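Local coordinates for protein E3 ubiquitin ligase RavN (Legionella pneumophila, PDB 5MIY) that acts as an E3 ubiquitin ligase of a bacterial pathogen, probably promoting the transfer of ubiquitin from an E2 enzyme to target proteins, at residues A[76-80]-A[81-85]; A[8-12]-A[13-17]; A[118-121]-A[122-125]. One frame throughout, in Å; residues are numbered along the deposited sequence.

Contact 1 (A[76-80]-A[81-85])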
loop_
_atom_site.group_PDB
_atom_site.type_symbol
_atom_site.label_atom_id
_atom_site.label_comp_id
_atom_site.label_asym_id
_atom_site.label_seq_id
_atom_site.Cartn_x
_atom_site.Cartn_y
_atom_site.Cartn_z
ATOM N N LEU A 76 11.487 1.642 -9.005
ATOM C CA LEU A 76 10.723 1.802 -7.775
ATOM C C LEU A 76 11.200 2.966 -6.916
ATOM O O LEU A 76 10.396 3.547 -6.178
ATOM C CB LEU A 76 10.781 0.506 -6.958
ATOM C CG LEU A 76 10.228 -0.735 -7.665
ATOM C CD1 LEU A 76 10.579 -2.013 -6.908
ATOM C CD2 LEU A 76 8.723 -0.606 -7.835
ATOM N N PHE A 77 12.481 3.323 -6.986
ATOM C CA PHE A 77 13.050 4.343 -6.113
ATOM C C PHE A 77 13.833 5.358 -6.929
ATOM O O PHE A 77 14.624 4.982 -7.800
ATOM C CB PHE A 77 13.958 3.714 -5.054
ATOM C CG PHE A 77 13.219 2.931 -4.012
ATOM C CD1 PHE A 77 12.954 1.586 -4.201
ATOM C CD2 PHE A 77 12.786 3.541 -2.843
ATOM C CE1 PHE A 77 12.273 0.856 -3.249
ATOM C CE2 PHE A 77 12.108 2.818 -1.880
ATOM C CZ PHE A 77 11.849 1.468 -2.087
ATOM N N GLU A 78 13.612 6.637 -6.637
ATOM C CA GLU A 78 14.364 7.742 -7.230
ATOM C C GLU A 78 15.004 8.514 -6.081
ATOM O O GLU A 78 14.316 9.242 -5.356
ATOM C CB GLU A 78 13.466 8.647 -8.074
ATOM C CG GLU A 78 12.232 7.970 -8.670
ATOM C CD GLU A 78 12.567 6.906 -9.702
ATOM O OE1 GLU A 78 11.695 6.047 -9.977
ATOM O OE2 GLU A 78 13.696 6.927 -10.244
ATOM N N GLU A 79 16.320 8.348 -5.917
ATOM C CA GLU A 79 17.073 8.967 -4.823
ATOM C C GLU A 79 16.581 8.460 -3.467
ATOM O O GLU A 79 16.363 9.231 -2.529
ATOM C CB GLU A 79 17.012 10.497 -4.896
ATOM C CG GLU A 79 17.452 11.075 -6.232
ATOM C CD GLU A 79 18.400 12.248 -6.072
ATOM O OE1 GLU A 79 19.570 12.020 -5.693
ATOM O OE2 GLU A 79 17.977 13.397 -6.323
ATOM N N ASP A 80 16.405 7.139 -3.380
ATOM C CA ASP A 80 15.998 6.424 -2.172
ATOM C C ASP A 80 14.587 6.779 -1.707
ATOM O O ASP A 80 14.247 6.546 -0.544
ATOM C CB ASP A 80 16.992 6.642 -1.027
ATOM C CG ASP A 80 17.916 5.452 -0.821
ATOM O OD1 ASP A 80 17.698 4.406 -1.471
ATOM O OD2 ASP A 80 18.865 5.563 -0.012
ATOM N N LYS A 81 13.751 7.331 -2.587
ATOM C CA LYS A 81 12.346 7.586 -2.289
ATOM C C LYS A 81 11.465 6.757 -3.212
ATOM O O LYS A 81 11.700 6.704 -4.425
ATOM C CB LYS A 81 11.995 9.072 -2.433
ATOM C CG LYS A 81 12.613 9.954 -1.363
ATOM C CD LYS A 81 12.490 11.435 -1.703
ATOM C CE LYS A 81 11.141 12.001 -1.285
ATOM N NZ LYS A 81 11.253 13.417 -0.815
ATOM N N LEU A 82 10.451 6.116 -2.630
ATOM C CA LEU A 82 9.555 5.257 -3.392
ATOM C C LEU A 82 8.867 6.046 -4.498
ATOM O O LEU A 82 8.325 7.128 -4.261
ATOM C CB LEU A 82 8.514 4.632 -2.464
ATOM C CG LEU A 82 7.568 3.616 -3.102
ATOM C CD1 LEU A 82 8.332 2.399 -3.619
ATOM C CD2 LEU A 82 6.489 3.198 -2.115
ATOM N N THR A 83 8.898 5.504 -5.713
ATOM C CA THR A 83 8.275 6.175 -6.841
ATOM C C THR A 83 6.759 6.210 -6.676
ATOM O O THR A 83 6.158 5.388 -5.978
ATOM C CB THR A 83 8.635 5.473 -8.154
ATOM O OG1 THR A 83 8.183 6.263 -9.261
ATOM C CG2 THR A 83 7.970 4.106 -8.227
ATOM N N ASN A 84 6.139 7.190 -7.332
ATOM C CA ASN A 84 4.689 7.278 -7.429
ATOM C C ASN A 84 4.184 6.946 -8.825
ATOM O O ASN A 84 2.990 7.103 -9.098
ATOM C CB ASN A 84 4.210 8.672 -7.018
ATOM C CG ASN A 84 3.613 8.694 -5.626
ATOM O OD1 ASN A 84 2.502 8.211 -5.410
ATOM N ND2 ASN A 84 4.350 9.255 -4.672
ATOM N N GLN A 85 5.073 6.487 -9.720
ATOM C CA GLN A 85 4.761 6.164 -11.102
ATOM C C GLN A 85 4.304 4.714 -11.228
ATOM O O GLN A 85 4.767 3.844 -10.484
ATOM C CB GLN A 85 5.981 6.399 -11.989
ATOM C CG GLN A 85 6.416 7.857 -12.061
ATOM C CD GLN A 85 5.268 8.794 -12.400
ATOM O OE1 GLN A 85 5.029 9.781 -11.700
ATOM N NE2 GLN A 85 4.551 8.489 -13.477
#
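The backbone doubles back between F77 and L82, whose CA atoms lie 4.5 Å apart in a single bridge. Next to it, T83 N donates a short hydrogen bond to L76 O at 2.5 Å. At the closed end E78 N donates to K81 O (2.9 Å, 160° at the hydrogen), and K81 N returns a long, weak bond to E78 O. Between them E79 and D80 both take the left-handed conformation, as in a type I' turn. The result is a hairpin-like reversal with one bridge, within the long loop between helices 64-68 and 89-96; charged E79 and D80 suit the outward bend, while the arms bring hydrophobic residues inward. L82 lays CD1 over one face of the F77 ring, 4.2 Å from its centroid and offset toward the rim, a CH-pi contact. With CG anti to its backbone N (chi1 -175°), L82 carries this methyl back across both the ring and L76 O. Both side chains also rest on L67 of helix 64-68, which explains an aromatic and a branched aliphatic here. T83 presses CG2 against L76 O at 3.2 Å, while its OG1, anti to the backbone N, accepts from Q85 N at 3.2 Å, two residues on: an ST turn.

Contact 2 (A[8-12]-A[13-17])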
loop_
_atom_site.group_PDB
_atom_site.type_symbol
_atom_site.label_atom_id
_atom_site.label_comp_id
_atom_site.label_asym_id
_atom_site.label_seq_id
_atom_site.Cartn_x
_atom_site.Cartn_y
_atom_site.Cartn_z
ATOM N N THR A 8 12.981 5.382 1.760
ATOM C CA THR A 8 11.816 5.953 2.426
ATOM C C THR A 8 10.605 5.941 1.503
ATOM O O THR A 8 10.713 5.786 0.282
ATOM C CB THR A 8 12.060 7.393 2.905
ATOM O OG1 THR A 8 12.179 8.265 1.771
ATOM C CG2 THR A 8 13.309 7.480 3.784
ATOM N N TYR A 9 9.438 6.106 2.120
ATOM C CA TYR A 9 8.185 6.298 1.416
ATOM C C TYR A 9 7.451 7.466 2.056
ATOM O O TYR A 9 7.602 7.726 3.253
ATOM C CB TYR A 9 7.308 5.035 1.455
ATOM C CG TYR A 9 6.826 4.635 2.843
ATOM C CD1 TYR A 9 7.678 3.987 3.741
ATOM C CD2 TYR A 9 5.510 4.892 3.248
ATOM C CE1 TYR A 9 7.236 3.610 5.005
ATOM C CE2 TYR A 9 5.059 4.515 4.502
ATOM C CZ TYR A 9 5.923 3.881 5.380
ATOM O OH TYR A 9 5.473 3.519 6.634
ATOM N N PHE A 10 6.672 8.183 1.247
ATOM C CA PHE A 10 5.808 9.240 1.770
ATOM C C PHE A 10 4.576 8.584 2.377
ATOM O O PHE A 10 3.658 8.180 1.660
ATOM C CB PHE A 10 5.416 10.229 0.681
ATOM C CG PHE A 10 4.654 11.419 1.202
ATOM C CD1 PHE A 10 5.325 12.462 1.819
ATOM C CD2 PHE A 10 3.269 11.479 1.099
ATOM C CE1 PHE A 10 4.632 13.559 2.314
ATOM C CE2 PHE A 10 2.572 12.572 1.587
ATOM C CZ PHE A 10 3.252 13.613 2.195
ATOM N N ASP A 11 4.544 8.492 3.699
ATOM C CA ASP A 11 3.465 7.786 4.374
ATOM C C ASP A 11 2.189 8.610 4.307
ATOM O O ASP A 11 2.154 9.719 4.859
ATOM C CB ASP A 11 3.837 7.509 5.832
ATOM C CG ASP A 11 2.696 6.873 6.618
ATOM O OD1 ASP A 11 1.923 6.085 6.037
ATOM O OD2 ASP A 11 2.572 7.164 7.827
ATOM N N PRO A 12 1.126 8.125 3.658
ATOM C CA PRO A 12 -0.111 8.920 3.621
ATOM C C PRO A 12 -0.750 9.078 4.983
ATOM O O PRO A 12 -1.470 10.062 5.206
ATOM C CB PRO A 12 -1.017 8.127 2.671
ATOM C CG PRO A 12 -0.529 6.709 2.797
ATOM C CD PRO A 12 0.962 6.808 3.015
ATOM N N ILE A 13 -0.515 8.134 5.898
ATOM C CA ILE A 13 -1.141 8.200 7.219
ATOM C C ILE A 13 -0.679 9.448 7.958
ATOM O O ILE A 13 -1.495 10.254 8.422
ATOM C CB ILE A 13 -0.841 6.918 8.020
ATOM C CG1 ILE A 13 -1.205 5.663 7.206
ATOM C CG2 ILE A 13 -1.585 6.925 9.341
ATOM C CD1 ILE A 13 -2.712 5.460 6.985
ATOM N N MET A 14 0.639 9.642 8.062
ATOM C CA MET A 14 1.185 10.795 8.770
ATOM C C MET A 14 1.628 11.920 7.841
ATOM O O MET A 14 1.996 12.993 8.331
ATOM C CB MET A 14 2.341 10.369 9.667
ATOM C CG MET A 14 1.999 9.230 10.602
ATOM S SD MET A 14 0.603 9.641 11.657
ATOM C CE MET A 14 1.274 11.027 12.585
ATOM N N GLN A 15 1.554 11.721 6.522
ATOM C CA GLN A 15 1.905 12.753 5.542
ATOM C C GLN A 15 3.365 13.177 5.699
ATOM O O GLN A 15 3.690 14.358 5.840
ATOM C CB GLN A 15 0.958 13.954 5.643
ATOM C CG GLN A 15 -0.461 13.625 5.236
ATOM C CD GLN A 15 -0.586 13.387 3.740
ATOM O OE1 GLN A 15 -0.279 14.268 2.933
ATOM N NE2 GLN A 15 -1.037 12.194 3.363
ATOM N N GLU A 16 4.252 12.188 5.677
ATOM C CA GLU A 16 5.653 12.419 5.987
ATOM C C GLU A 16 6.493 11.308 5.371
ATOM O O GLU A 16 6.049 10.163 5.251
ATOM C CB GLU A 16 5.883 12.476 7.501
ATOM C CG GLU A 16 5.942 11.104 8.153
ATOM C CD GLU A 16 5.973 11.162 9.663
ATOM O OE1 GLU A 16 5.989 10.081 10.293
ATOM O OE2 GLU A 16 5.982 12.282 10.219
ATOM N N ASP A 17 7.713 11.658 4.989
ATOM C CA ASP A 17 8.667 10.651 4.544
ATOM C C ASP A 17 9.055 9.759 5.723
ATOM O O ASP A 17 9.355 10.252 6.816
ATOM C CB ASP A 17 9.898 11.322 3.931
ATOM C CG ASP A 17 9.605 11.966 2.575
ATOM O OD1 ASP A 17 8.810 11.402 1.793
ATOM O OD2 ASP A 17 10.175 13.037 2.284
HETATM O O HOH W 1 9.607 9.083 0.465
HETATM O O HOH W 2 4.939 7.510 9.252
#
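A beta hairpin joins strands 8-11 and 16-19, and D11 is the residue around which its closed end is built. F10 pairs with D17 as an antiparallel non-hydrogen-bonded pair, and D11 with E16 as the hydrogen-bonded pair beyond it, where D11 N donates to E16 O at 2.7 Å. In return D11 O receives weak bonds from both Q15 N and E16 N. The D11 carboxylate reaches over the bend and takes two of its amides: OD1 accepts from I13 N and OD2 from M14 N, each at 3.2 Å, and both donors stand above the carboxylate plane. Holding CG anti to the backbone N (chi1 175°) places the acid over these amides, and S42 OG bonds OD2 from outside the hairpin, so aspartate, with a short stem and two acceptors, fits this spot well. Water 2 donates to D11 OD2 and to E16 OE1, which probably softens the repulsion between the two acids. P12 supplies a rigid start to the turn, and its carbonyl oxygen is taken by Q15 NE2 at 2.9 Å, nearly straight at 170° and in the plane of the amide. That bond holds the Q15 amide almost perpendicular to the F10 ring, with OE1 at the ring edge, 3.6 Å from F10 CE2. D17 OD1 meets the ring plane at the opposite side of the rim, by F10 CD1, while E16 N lies over one face. Further out, water 1 links D17 OD1, to which it donates, with T8 OG1. Q15, in a left-handed backbone conformation, faces D11 together with E16, the arrangement of a G1 beta bulge closing a hairpin.

Contact 3 (A[118-121]-A[122-125])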
loop_
_atom_site.group_PDB
_atom_site.type_symbol
_atom_site.label_atom_id
_atom_site.label_comp_id
_atom_site.label_asym_id
_atom_site.label_seq_id
_atom_site.Cartn_x
_atom_site.Cartn_y
_atom_site.Cartn_z
ATOM N N GLU A 118 -23.617 0.561 13.711
ATOM C CA GLU A 118 -24.269 -0.180 14.788
ATOM C C GLU A 118 -24.182 0.570 16.122
ATOM O O GLU A 118 -25.159 0.603 16.892
ATOM C CB GLU A 118 -23.652 -1.576 14.906
ATOM C CG GLU A 118 -24.174 -2.388 16.079
ATOM C CD GLU A 118 -23.635 -3.808 16.108
ATOM O OE1 GLU A 118 -24.295 -4.672 16.723
ATOM O OE2 GLU A 118 -22.567 -4.068 15.509
ATOM N N ASN A 119 -23.036 1.198 16.402
ATOM C CA ASN A 119 -22.888 1.951 17.652
ATOM C C ASN A 119 -23.877 3.114 17.718
ATOM O O ASN A 119 -24.531 3.333 18.754
ATOM C CB ASN A 119 -21.451 2.478 17.802
ATOM C CG ASN A 119 -20.456 1.395 18.186
ATOM O OD1 ASN A 119 -20.846 0.270 18.476
ATOM N ND2 ASN A 119 -19.158 1.738 18.197
ATOM N N TRP A 120 -24.016 3.868 16.622
ATOM C CA TRP A 120 -25.005 4.950 16.602
ATOM C C TRP A 120 -26.425 4.414 16.775
ATOM O O TRP A 120 -27.214 4.971 17.555
ATOM C CB TRP A 120 -24.909 5.759 15.299
ATOM C CG TRP A 120 -23.881 6.841 15.314
ATOM C CD1 TRP A 120 -22.764 6.927 14.525
ATOM C CD2 TRP A 120 -23.867 8.005 16.154
ATOM N NE1 TRP A 120 -22.063 8.069 14.818
ATOM C CE2 TRP A 120 -22.710 8.748 15.818
ATOM C CE3 TRP A 120 -24.707 8.481 17.171
ATOM C CZ2 TRP A 120 -22.370 9.946 16.457
ATOM C CZ3 TRP A 120 -24.381 9.693 17.800
ATOM C CH2 TRP A 120 -23.218 10.407 17.437
ATOM N N ALA A 121 -26.771 3.336 16.054
ATOM C CA ALA A 121 -28.129 2.807 16.129
ATOM C C ALA A 121 -28.463 2.334 17.539
ATOM O O ALA A 121 -29.569 2.588 18.043
ATOM C CB ALA A 121 -28.320 1.670 15.122
ATOM N N ARG A 122 -27.521 1.658 18.199
ATOM C CA ARG A 122 -27.784 1.189 19.557
ATOM C C ARG A 122 -27.897 2.357 20.526
ATOM O O ARG A 122 -28.733 2.337 21.441
ATOM C CB ARG A 122 -26.692 0.217 20.004
ATOM C CG ARG A 122 -26.789 -1.124 19.313
ATOM C CD ARG A 122 -26.000 -2.195 20.044
ATOM N NE ARG A 122 -26.026 -3.449 19.306
ATOM C CZ ARG A 122 -26.928 -4.406 19.496
ATOM N NH1 ARG A 122 -27.879 -4.246 20.406
ATOM N NH2 ARG A 122 -26.883 -5.518 18.773
ATOM N N GLU A 123 -27.098 3.402 20.324
ATOM C CA GLU A 123 -27.191 4.561 21.206
ATOM C C GLU A 123 -28.533 5.271 21.056
ATOM O O GLU A 123 -29.097 5.763 22.047
ATOM C CB GLU A 123 -26.038 5.510 20.915
ATOM C CG GLU A 123 -26.042 6.726 21.756
ATOM C CD GLU A 123 -25.295 7.835 21.098
ATOM O OE1 GLU A 123 -24.054 7.731 20.985
ATOM O OE2 GLU A 123 -25.958 8.791 20.662
ATOM N N VAL A 124 -29.060 5.336 19.824
ATOM C CA VAL A 124 -30.364 5.956 19.587
ATOM C C VAL A 124 -31.445 5.234 20.378
ATOM O O VAL A 124 -32.328 5.867 20.980
ATOM C CB VAL A 124 -30.687 5.971 18.078
ATOM C CG1 VAL A 124 -32.165 6.313 17.819
ATOM C CG2 VAL A 124 -29.777 6.940 17.345
ATOM N N LEU A 125 -31.393 3.902 20.393
ATOM C CA LEU A 125 -32.454 3.085 20.968
ATOM C C LEU A 125 -32.271 2.803 22.457
ATOM O O LEU A 125 -33.165 2.213 23.070
ATOM C CB LEU A 125 -32.578 1.767 20.177
ATOM C CG LEU A 125 -32.919 2.002 18.702
ATOM C CD1 LEU A 125 -32.797 0.708 17.898
ATOM C CD2 LEU A 125 -34.318 2.613 18.545
#
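E118 meets R122 one turn further along the helix, the two side chains lying alongside each other and pointing the same way. E118 leaves with CG anti to its backbone N (chi1 175°) and stays extended, which carries OE1 to the edge of the guanidinium, near its plane, 3.3 Å from R122 NE and 3.4 Å from R122 NH2. Both bonds are weak, and the carboxylate and guanidinium planes are turned 38° apart: a loose salt bridge in which one oxygen serves two N-H groups. The backbone adds R122 N to E118 O at 2.9 Å. N119 takes part through its backbone, its O accepting from E123 N at 3.0 Å, while its side chain sets off away from the next turn; an amide suits this exposed position. These bonds, repeated at every residue, are the i to i+4 ladder of an alpha helix, here toward the C-terminal end of helix 111-125, which stands away from the body of the chain with every residue of this part exposed. Long charged side chains suit such a surface. W120 lies beside E123, and E123 OE2 approaches ring atom CZ3 of W120 to 3.4 Å, obliquely, with the ring and carboxylate planes 65° apart. W120 O accepts from V124 N, and V124 CG2 packs against that same oxygen at 3.2 Å. A121, a good helix former, offers its O to L125 N at 3.3 Å, and the L125 side chain folds back with CG 3.5 Å from A121 O.

Overall arrangement
Along the chain the order is contact 2, contact 1, contact 3. The first two, with centres 13 Å apart, form one unit: T8, on strand 8-11 of the hairpin, bonds through its backbone to D80 and L82 of the 76-85 turn, with D80 O to T8 N and L82 N to T8 O both 2.9 Å, and a long, weak ion pair links K81 to D17. Strand 8-11 thus joins two parts far apart in sequence, the N-terminal hairpin and the loop before helix 89-96. Contact 3, on helix 111-125, touches neither: it is about 32 Å from contact 1 and 20 Å from contact 2 between nearest atoms, across the chain's centre from contact 1.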